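Local coordinates for protein superoxide dismutase [Ni] (Streptomyces coelicolor, PDB 1T6U) that catalyses the dismutation of superoxide to hydrogen peroxide and dioxygen at a nickel site, as a hexamer of four-helix-bundle subunits, at residues A14-E17 with A18-V21; P34-Q37 with T38-T41; L74-L77 with V78-T81; D108-F111 with W112-K116. The protein carries 1 engineered substitution. All blocks are in the same frame, centred on the assembly; numbering follows the deposited sequence. Where two conformers were deposited one is given.

Contact 1 (A14-E17 with A18-V21); sequences ARIE and AESV
Arg15 and Glu19 meet one turn apart on a partly exposed flank of helix 12-30, a member of the four-helix bundle, while Glu17 and Ser20 meet on a buried flank. The two sides differ in how firmly their groups are held. On the buried one, Glu17 O takes two donors: the main-chain amide Val21 N at 3.0 Å and the hydroxyl Ser20 OG at 2.9 Å. Ser20 reaches back to that carbonyl because its OG stands between its own backbone N and carbonyl carbon (chi1 84°). The Glu17 carboxylate is gripped outside this turn, by a salt bridge to Arg47 and by a hydrogen bond between Glu17 OE2 and NE2 of the nickel-binding His1 of the second subunit, which is consistent with a second-shell place at that metal site. Ser20 packs on Cys6 of the same neighbour, its side chain about 5 Å from a nickel ion. Ala18 seals the bundle side against Leu101 and Ile104 of helix 94-115.

The partly exposed side is looser, although Arg15 and Glu19 both rest on Leu101. Their salt bridge is weak as a hydrogen bond: Arg15 NE lies 3.1 Å from Glu19 OE1, and the N-H···O angle is only 134°. With Glu19 replaced by an alanine, Arg15 NE would probably lose its carboxylate mate and the guanidinium be freer to turn. The two side chains run alongside each other, guanidinium and carboxylate planes 41° apart.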
loop_
_atom_site.group_PDB
_atom_site.type_symbol
_atom_site.label_atom_id
_atom_site.label_comp_id
_atom_site.label_asym_id
_atom_site.label_seq_id
_atom_site.Cartn_x
_atom_site.Cartn_y
_atom_site.Cartn_z
ATOM N N ALA A 14 17.821 2.831 -1.457
ATOM C CA ALA A 14 17.717 3.996 -0.597
ATOM C C ALA A 14 18.260 5.242 -1.283
ATOM O O ALA A 14 17.640 6.332 -1.225
ATOM C CB ALA A 14 18.493 3.771 0.700
ATOM N N ARG A 15 19.428 5.140 -1.940
ATOM C CA ARG A 15 20.029 6.285 -2.580
ATOM C C ARG A 15 19.133 6.943 -3.635
ATOM O O ARG A 15 18.989 8.173 -3.669
ATOM C CB ARG A 15 21.362 5.882 -3.267
ATOM C CG ARG A 15 22.102 7.122 -3.798
ATOM C CD ARG A 15 23.349 6.745 -4.548
ATOM N NE ARG A 15 22.915 6.186 -5.839
ATOM C CZ ARG A 15 23.192 4.955 -6.238
ATOM N NH1 ARG A 15 23.908 4.115 -5.491
ATOM N NH2 ARG A 15 22.706 4.629 -7.432
ATOM N N ILE A 16 18.516 6.110 -4.490
ATOM C CA ILE A 16 17.741 6.745 -5.555
ATOM C C ILE A 16 16.533 7.440 -4.980
ATOM O O ILE A 16 16.177 8.508 -5.476
ATOM C CB ILE A 16 17.371 5.655 -6.593
ATOM C CG1 ILE A 16 18.589 5.005 -7.257
ATOM C CG2 ILE A 16 16.368 6.202 -7.595
ATOM C CD1 ILE A 16 18.429 3.622 -7.867
ATOM N N GLU A 17 15.920 6.919 -3.920
ATOM C CA GLU A 17 14.769 7.634 -3.321
ATOM C C GLU A 17 15.263 8.914 -2.670
ATOM O O GLU A 17 14.581 9.933 -2.805
ATOM C CB GLU A 17 13.990 6.749 -2.355
ATOM C CG GLU A 17 13.347 5.531 -2.995
ATOM C CD GLU A 17 12.333 5.902 -4.059
ATOM O OE1 GLU A 17 11.869 4.988 -4.746
ATOM O OE2 GLU A 17 12.001 7.112 -4.193
ATOM N N ALA A 18 16.423 8.894 -1.985
ATOM C CA ALA A 18 16.949 10.123 -1.403
ATOM C C ALA A 18 17.337 11.120 -2.474
ATOM O O ALA A 18 17.191 12.338 -2.288
ATOM C CB ALA A 18 18.059 9.728 -0.435
ATOM N N GLU A 19 17.837 10.677 -3.625
ATOM C CA GLU A 19 18.098 11.559 -4.746
ATOM C C GLU A 19 16.815 12.254 -5.216
ATOM O O GLU A 19 16.766 13.430 -5.523
ATOM C CB GLU A 19 18.761 10.734 -5.868
ATOM C CG GLU A 19 20.205 10.356 -5.628
ATOM C CD GLU A 19 20.785 9.447 -6.687
ATOM O OE1 GLU A 19 21.972 9.053 -6.544
ATOM O OE2 GLU A 19 20.083 9.091 -7.662
ATOM N N SER A 20 15.716 11.472 -5.289
ATOM C CA SER A 20 14.461 12.087 -5.700
ATOM C C SER A 20 13.999 13.092 -4.633
ATOM O O SER A 20 13.527 14.171 -4.996
ATOM C CB SER A 20 13.448 11.009 -6.153
ATOM O OG SER A 20 12.849 10.564 -5.008
ATOM N N VAL A 21 14.170 12.820 -3.333
ATOM C CA VAL A 21 13.841 13.806 -2.323
ATOM C C VAL A 21 14.599 15.121 -2.576
ATOM O O VAL A 21 14.003 16.206 -2.570
ATOM C CB VAL A 21 14.115 13.234 -0.936
ATOM C CG1 VAL A 21 14.038 14.271 0.165
ATOM C CG2 VAL A 21 13.108 12.148 -0.568
#

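Contact 2 (P34-Q37 with T38-T41); sequences PHFQ and TRAT
His35 and Arg39 touch one turn apart near the start of helix 34-62, a helix of the four-helix bundle, and the Arg39 side chain can be traced outward. Arg39 CB rests 3.7 Å from His35 O. Arg39 CG passes over one face of the imidazole, and Arg39 CD comes to 3.8 Å from His35 NE2, an atom that is itself hydrogen-bonded to Lys44 NZ of the third subunit. A bend at chi3 (60°) then turns the chain toward its polar partners. NE forms a salt bridge with Glu45 OE1 of the third subunit, while NH1 and NH2 donate to the carbonyls of Leu4 and Asp3 of the second subunit. About 9 Å from a nickel ion, the side chain thus holds the segment between that subunit's nickel ligands Cys2 and Cys6.

Two threonines double the donors on helix carbonyls. Pro34 O receives Thr38 N at 2.9 Å and Thr38 OG1 at 3.0 Å, from opposite faces of its plane, the hydroxyl standing 38° out of it. Gln37 O is held likewise by Thr41 N at 3.0 Å and Thr41 OG1 at 2.8 Å. A valine in place of Thr38 would probably leave Pro34 O with just the amide of this pair.

Within the subunit this turn leans on helix 12-30, where Ala40 packs on Val24 and Met28; on the assembly side, Thr38 meets Thr41 of the third subunit and Thr38 of the fourth.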
loop_
_atom_site.group_PDB
_atom_site.type_symbol
_atom_site.label_atom_id
_atom_site.label_comp_id
_atom_site.label_asym_id
_atom_site.label_seq_id
_atom_site.Cartn_x
_atom_site.Cartn_y
_atom_site.Cartn_z
ATOM N N PRO A 34 1.126 27.290 -5.510
ATOM C CA PRO A 34 0.625 26.467 -4.409
ATOM C C PRO A 34 0.327 25.021 -4.779
ATOM O O PRO A 34 0.707 24.106 -4.023
ATOM C CB PRO A 34 -0.638 27.225 -4.006
ATOM C CG PRO A 34 -0.202 28.650 -4.208
ATOM C CD PRO A 34 0.412 28.596 -5.596
ATOM N N HIS A 35 -0.317 24.774 -5.914
ATOM C CA HIS A 35 -0.638 23.379 -6.277
ATOM C C HIS A 35 0.607 22.557 -6.475
ATOM O O HIS A 35 0.703 21.442 -5.976
ATOM C CB HIS A 35 -1.556 23.423 -7.495
ATOM C CG HIS A 35 -2.121 22.097 -7.937
ATOM N ND1 HIS A 35 -3.005 21.461 -7.092
ATOM C CD2 HIS A 35 -2.053 21.288 -9.028
ATOM C CE1 HIS A 35 -3.443 20.333 -7.597
ATOM N NE2 HIS A 35 -2.888 20.204 -8.761
ATOM N N PHE A 36 1.580 23.114 -7.195
ATOM C CA PHE A 36 2.876 22.450 -7.373
ATOM C C PHE A 36 3.543 22.168 -6.040
ATOM O O PHE A 36 4.064 21.077 -5.766
ATOM C CB PHE A 36 3.769 23.290 -8.285
ATOM C CG PHE A 36 5.106 22.569 -8.497
ATOM C CD1 PHE A 36 6.229 22.951 -7.800
ATOM C CD2 PHE A 36 5.175 21.507 -9.370
ATOM C CE1 PHE A 36 7.429 22.278 -7.973
ATOM C CE2 PHE A 36 6.352 20.835 -9.583
ATOM C CZ PHE A 36 7.472 21.226 -8.868
ATOM N N GLN A 37 3.547 23.220 -5.202
ATOM C CA GLN A 37 4.188 23.031 -3.908
ATOM C C GLN A 37 3.555 21.929 -3.097
ATOM O O GLN A 37 4.235 21.168 -2.416
ATOM C CB GLN A 37 4.087 24.344 -3.102
ATOM C CG GLN A 37 4.986 25.447 -3.603
ATOM C CD GLN A 37 6.386 25.344 -3.041
ATOM O OE1 GLN A 37 6.569 25.067 -1.854
ATOM N NE2 GLN A 37 7.384 25.554 -3.868
ATOM N N THR A 38 2.231 21.839 -3.162
ATOM C CA THR A 38 1.535 20.762 -2.448
ATOM C C THR A 38 1.858 19.391 -2.972
ATOM O O THR A 38 2.147 18.475 -2.223
ATOM C CB THR A 38 0.014 21.069 -2.527
ATOM O OG1 THR A 38 -0.280 22.313 -1.868
ATOM C CG2 THR A 38 -0.759 19.996 -1.822
ATOM N N ARG A 39 1.839 19.264 -4.310
ATOM C CA ARG A 39 2.221 17.994 -4.943
ATOM C C ARG A 39 3.641 17.610 -4.569
ATOM O O ARG A 39 3.900 16.428 -4.258
ATOM C CB ARG A 39 2.024 18.054 -6.463
ATOM C CG ARG A 39 0.592 18.205 -6.909
ATOM C CD ARG A 39 0.425 18.276 -8.446
ATOM N NE ARG A 39 0.967 17.020 -8.925
ATOM C CZ ARG A 39 2.042 16.791 -9.648
ATOM N NH1 ARG A 39 2.732 17.820 -10.112
ATOM N NH2 ARG A 39 2.423 15.556 -9.923
ATOM N N ALA A 40 4.566 18.558 -4.603
ATOM C CA ALA A 40 5.955 18.280 -4.269
ATOM C C ALA A 40 6.049 17.786 -2.830
ATOM O O ALA A 40 6.846 16.893 -2.525
ATOM C CB ALA A 40 6.780 19.555 -4.515
ATOM N N THR A 41 5.266 18.373 -1.929
ATOM C CA THR A 41 5.311 17.999 -0.529
ATOM C C THR A 41 4.782 16.603 -0.345
ATOM O O THR A 41 5.407 15.805 0.377
ATOM C CB THR A 41 4.522 19.013 0.318
ATOM O OG1 THR A 41 5.050 20.337 0.137
ATOM C CG2 THR A 41 4.612 18.684 1.805
#

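Contact 3 (L74-L77 with V78-T81); sequences LHQL and VNDT
Gln76 and Asp80 join across one turn of helix 74-89, a bundle helix whose first turns also face the fifth subunit. Among the side-chain hydrogen bonds, theirs is a direct and fairly straight one: Gln76 NE2 donates to Asp80 OD1 over 2.8 Å at an N-H···O angle of 159°. The acceptor lies in the plane of the Gln76 amide, yet the donor stands 39° out of the carboxylate plane, so the two flat groups are turned against each other rather than coplanar. Gln76 reaches this position with CG anti to the backbone N (chi1 -171°) and a bend at chi2. Its other end, OE1, accepts from His75 NE2 of the fifth subunit, which, with the NE2 bonds, helps fix the rotation of the amide.

A water forms the second polar link, accepting from Gln76 NE2 at 3.0 Å and donating to Asn79 OD1 at 2.8 Å. Asn79 OD1 also receives Lys83 NZ, and Asn79 ND2 donates to Trp59 O of the fifth subunit.

The apolar contacts lie mainly on the bundle side. Leu74 CD1 meets Val78 CG2 at 4.0 Å, and Val78 continues onto Val55 and Trp59 of helix 34-62 and onto Trp59 of the fifth subunit. Leu77 and Thr81 both pack on Tyr103 of helix 94-115.

One main-chain oxygen on this buried side has two donors, an amide and a hydroxyl: Leu77 O takes Thr81 N at 2.9 Å, and Thr81 OG1 reaches the same oxygen at 2.8 Å from above the carbonyl plane.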
loop_
_atom_site.group_PDB
_atom_site.type_symbol
_atom_site.label_atom_id
_atom_site.label_comp_id
_atom_site.label_asym_id
_atom_site.label_seq_id
_atom_site.Cartn_x
_atom_site.Cartn_y
_atom_site.Cartn_z
ATOM N N LEU A 74 28.033 1.664 13.352
ATOM C CA LEU A 74 27.020 1.393 12.342
ATOM C C LEU A 74 25.603 1.525 12.850
ATOM O O LEU A 74 24.734 2.111 12.209
ATOM C CB LEU A 74 27.261 -0.016 11.766
ATOM C CG LEU A 74 26.286 -0.388 10.644
ATOM C CD1 LEU A 74 26.230 0.654 9.517
ATOM C CD2 LEU A 74 26.632 -1.752 10.050
ATOM N N HIS A 75 25.346 1.022 14.062
ATOM C CA HIS A 75 24.017 1.228 14.633
ATOM C C HIS A 75 23.619 2.692 14.694
ATOM O O HIS A 75 22.522 3.058 14.274
ATOM C CB HIS A 75 23.942 0.644 16.059
ATOM C CG HIS A 75 23.867 -0.830 16.160
ATOM N ND1 HIS A 75 23.241 -1.625 15.235
ATOM C CD2 HIS A 75 24.323 -1.675 17.105
ATOM C CE1 HIS A 75 23.330 -2.910 15.618
ATOM N NE2 HIS A 75 23.996 -2.953 16.760
ATOM N N GLN A 76 24.494 3.527 15.253
ATOM C CA GLN A 76 24.225 4.967 15.368
ATOM C C GLN A 76 24.191 5.626 14.012
ATOM O O GLN A 76 23.389 6.569 13.819
ATOM C CB GLN A 76 25.244 5.666 16.260
ATOM C CG GLN A 76 24.867 7.102 16.573
ATOM C CD GLN A 76 23.639 7.241 17.428
ATOM O OE1 GLN A 76 23.509 6.618 18.482
ATOM N NE2 GLN A 76 22.687 8.066 16.993
ATOM N N LEU A 77 25.007 5.167 13.085
ATOM C CA LEU A 77 24.956 5.699 11.738
ATOM C C LEU A 77 23.589 5.454 11.112
ATOM O O LEU A 77 23.009 6.377 10.519
ATOM C CB LEU A 77 26.061 5.084 10.900
ATOM C CG LEU A 77 25.994 5.378 9.391
ATOM C CD1 LEU A 77 26.142 6.866 9.162
ATOM C CD2 LEU A 77 27.087 4.553 8.725
ATOM N N VAL A 78 23.060 4.240 11.231
ATOM C CA VAL A 78 21.748 3.984 10.610
ATOM C C VAL A 78 20.680 4.853 11.284
ATOM O O VAL A 78 19.823 5.429 10.616
ATOM C CB VAL A 78 21.414 2.497 10.677
ATOM C CG1 VAL A 78 19.974 2.239 10.261
ATOM C CG2 VAL A 78 22.382 1.681 9.799
ATOM N N ASN A 79 20.760 4.965 12.620
ATOM C CA ASN A 79 19.783 5.799 13.342
ATOM C C ASN A 79 19.844 7.251 12.879
ATOM O O ASN A 79 18.798 7.841 12.636
ATOM C CB ASN A 79 19.943 5.734 14.856
ATOM C CG ASN A 79 18.705 6.200 15.604
ATOM O OD1 ASN A 79 18.617 7.385 15.992
ATOM N ND2 ASN A 79 17.778 5.281 15.814
ATOM N N ASP A 80 21.056 7.789 12.751
ATOM C CA ASP A 80 21.253 9.147 12.250
ATOM C C ASP A 80 20.776 9.332 10.796
ATOM O O ASP A 80 20.258 10.397 10.449
ATOM C CB ASP A 80 22.735 9.518 12.323
ATOM C CG ASP A 80 23.239 9.676 13.738
ATOM O OD1 ASP A 80 22.412 9.673 14.667
ATOM O OD2 ASP A 80 24.449 9.803 13.979
ATOM N N THR A 81 20.963 8.297 10.002
ATOM C CA THR A 81 20.465 8.364 8.633
ATOM C C THR A 81 18.957 8.485 8.613
ATOM O O THR A 81 18.374 9.282 7.868
ATOM C CB THR A 81 20.878 7.089 7.885
ATOM O OG1 THR A 81 22.317 6.939 7.895
ATOM C CG2 THR A 81 20.475 7.133 6.422
HETATM O O HOH W 1 20.039 9.204 17.637
#

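Contact 4 (D108-F111 with W112-K116)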
loop_
_atom_site.group_PDB
_atom_site.type_symbol
_atom_site.label_atom_id
_atom_site.label_comp_id
_atom_site.label_asym_id
_atom_site.label_seq_id
_atom_site.Cartn_x
_atom_site.Cartn_y
_atom_site.Cartn_z
ATOM N N ASP A 108 26.706 2.951 2.461
ATOM C CA ASP A 108 27.082 2.268 1.220
ATOM C C ASP A 108 28.541 1.862 1.261
ATOM O O ASP A 108 28.909 0.767 0.861
ATOM C CB ASP A 108 26.762 3.180 0.034
ATOM C CG ASP A 108 27.133 2.588 -1.299
ATOM O OD1 ASP A 108 26.262 1.923 -1.871
ATOM O OD2 ASP A 108 28.304 2.823 -1.684
ATOM N N LYS A 109 29.393 2.712 1.803
ATOM C CA LYS A 109 30.819 2.395 1.863
ATOM C C LYS A 109 31.044 1.130 2.706
ATOM O O LYS A 109 31.776 0.208 2.349
ATOM C CB LYS A 109 31.595 3.581 2.408
ATOM C CG LYS A 109 33.109 3.321 2.532
ATOM C CD LYS A 109 33.840 4.505 3.198
ATOM C CE LYS A 109 35.324 4.254 3.419
ATOM N NZ LYS A 109 36.051 5.347 4.175
ATOM N N ILE A 110 30.399 1.050 3.859
ATOM C CA ILE A 110 30.468 -0.133 4.754
ATOM C C ILE A 110 29.872 -1.368 4.086
ATOM O O ILE A 110 30.469 -2.447 4.034
ATOM C CB ILE A 110 29.813 0.226 6.096
ATOM C CG1 ILE A 110 30.610 1.334 6.833
ATOM C CG2 ILE A 110 29.587 -0.968 6.986
ATOM C CD1 ILE A 110 29.962 1.797 8.113
ATOM N N PHE A 111 28.654 -1.193 3.517
ATOM C CA PHE A 111 28.016 -2.272 2.773
ATOM C C PHE A 111 28.998 -2.949 1.816
ATOM O O PHE A 111 29.224 -4.165 1.820
ATOM C CB PHE A 111 26.773 -1.735 2.072
ATOM C CG PHE A 111 26.071 -2.806 1.249
ATOM C CD1 PHE A 111 25.142 -3.645 1.817
ATOM C CD2 PHE A 111 26.366 -3.013 -0.099
ATOM C CE1 PHE A 111 24.515 -4.634 1.059
ATOM C CE2 PHE A 111 25.722 -3.969 -0.862
ATOM C CZ PHE A 111 24.800 -4.817 -0.274
ATOM N N TRP A 112 29.593 -2.152 0.925
ATOM C CA TRP A 112 30.469 -2.771 -0.109
ATOM C C TRP A 112 31.718 -3.330 0.532
ATOM O O TRP A 112 32.202 -4.341 0.027
ATOM C CB TRP A 112 30.725 -1.811 -1.284
ATOM C CG TRP A 112 29.442 -1.649 -2.065
ATOM C CD1 TRP A 112 28.618 -0.532 -2.109
ATOM C CD2 TRP A 112 28.852 -2.645 -2.886
ATOM N NE1 TRP A 112 27.560 -0.806 -2.916
ATOM C CE2 TRP A 112 27.673 -2.081 -3.410
ATOM C CE3 TRP A 112 29.191 -3.951 -3.240
ATOM C CZ2 TRP A 112 26.824 -2.785 -4.275
ATOM C CZ3 TRP A 112 28.355 -4.631 -4.088
ATOM C CH2 TRP A 112 27.187 -4.054 -4.602
ATOM N N GLU A 113 32.238 -2.767 1.600
ATOM C CA GLU A 113 33.373 -3.454 2.277
ATOM C C GLU A 113 32.971 -4.850 2.739
ATOM O O GLU A 113 33.655 -5.859 2.598
ATOM C CB GLU A 113 33.862 -2.628 3.467
ATOM C CG GLU A 113 34.591 -1.391 3.019
ATOM C CD GLU A 113 35.118 -0.480 4.112
ATOM O OE1 GLU A 113 35.006 -0.813 5.306
ATOM O OE2 GLU A 113 35.677 0.592 3.776
ATOM N N THR A 114 31.747 -4.930 3.314
ATOM C CA THR A 114 31.286 -6.246 3.775
ATOM C C THR A 114 30.983 -7.238 2.637
ATOM O O THR A 114 30.885 -8.434 2.922
ATOM C CB THR A 114 30.055 -6.159 4.702
ATOM O OG1 THR A 114 28.916 -5.751 3.929
ATOM C CG2 THR A 114 30.249 -5.144 5.801
ATOM N N LYS A 115 30.849 -6.860 1.382
ATOM C CA LYS A 115 30.610 -7.715 0.248
ATOM C C LYS A 115 31.916 -8.296 -0.334
ATOM O O LYS A 115 31.858 -9.189 -1.143
ATOM C CB LYS A 115 29.920 -6.890 -0.833
ATOM C CG LYS A 115 28.496 -6.580 -0.482
ATOM C CD LYS A 115 27.546 -7.764 -0.686
ATOM C CE LYS A 115 27.172 -7.916 -2.149
ATOM N NZ LYS A 115 26.279 -9.101 -2.366
ATOM N N LYS A 116 32.985 -7.688 0.106
ATOM C CA LYS A 116 34.339 -8.027 0.467
ATOM C C LYS A 116 35.436 -7.158 -0.136
ATOM O O LYS A 116 36.592 -7.568 0.073
ATOM C CB LYS A 116 34.543 -9.500 0.133
ATOM C CG LYS A 116 33.953 -10.297 1.312
ATOM C CD LYS A 116 34.904 -11.466 1.607
ATOM C CE LYS A 116 34.124 -12.708 1.996
ATOM N NZ LYS A 116 34.528 -13.992 1.356
#
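Phe111 O is held by two groups of the following turn: Thr114 OG1 at 2.7 Å, and Lys115 N more weakly at 3.2 Å, with an N-H···O angle of 125°. The same threonine hydroxyl is also hydrogen-bonded to Tyr62 OH, which fixes its rotation. Lys115 N bonds to Trp112 O as well, and Lys116 N follows with a weak bond to that oxygen at 3.4 Å. Two bonds back into the last turn, with the positive phi of Lys116 (131°), make a Schellman motif that ends helix 94-115.

Upstream of that cap the aromatic side chains pack together. Phe111 turns its edge to the face of Trp112 in a T-shaped pair, the ring and the five-membered ring having centroids 4.9 Å apart and planes at 88°; Phe111 CD2 is poised over the centre of the indole. Lys115 lays its CG over a face of the Phe111 ring, a CH-pi contact of 4.2 Å to the centroid. Asp108 approaches Trp112 from the indole edge, where Trp112 NE1 makes a weak bond to Asp108 OD1 at 3.2 Å. On another flank Glu113 OE1 is hydrogen-bonded to Tyr71 OH.

Overall arrangement
From the N terminus, the four contacts follow in series on helices 12-30, 34-62, 74-89 and 94-115. Each joins adjoining segments of one helix, so none closes a long loop and none nests in or crosses another. Contacts 1 and 2 have centres 19 Å apart without touching, but both meet the second subunit, near its N terminus. Contact 2 also faces the third and fourth subunits, and contact 3 the fifth. Contacts 3 and 4 touch directly, Leu77 CD2 lying 4.0 Å from Ile110 CD1, which ties helix 74-89 to helix 94-115. Contacts 2 and 4 lie farthest apart, their centres 37 Å from each other.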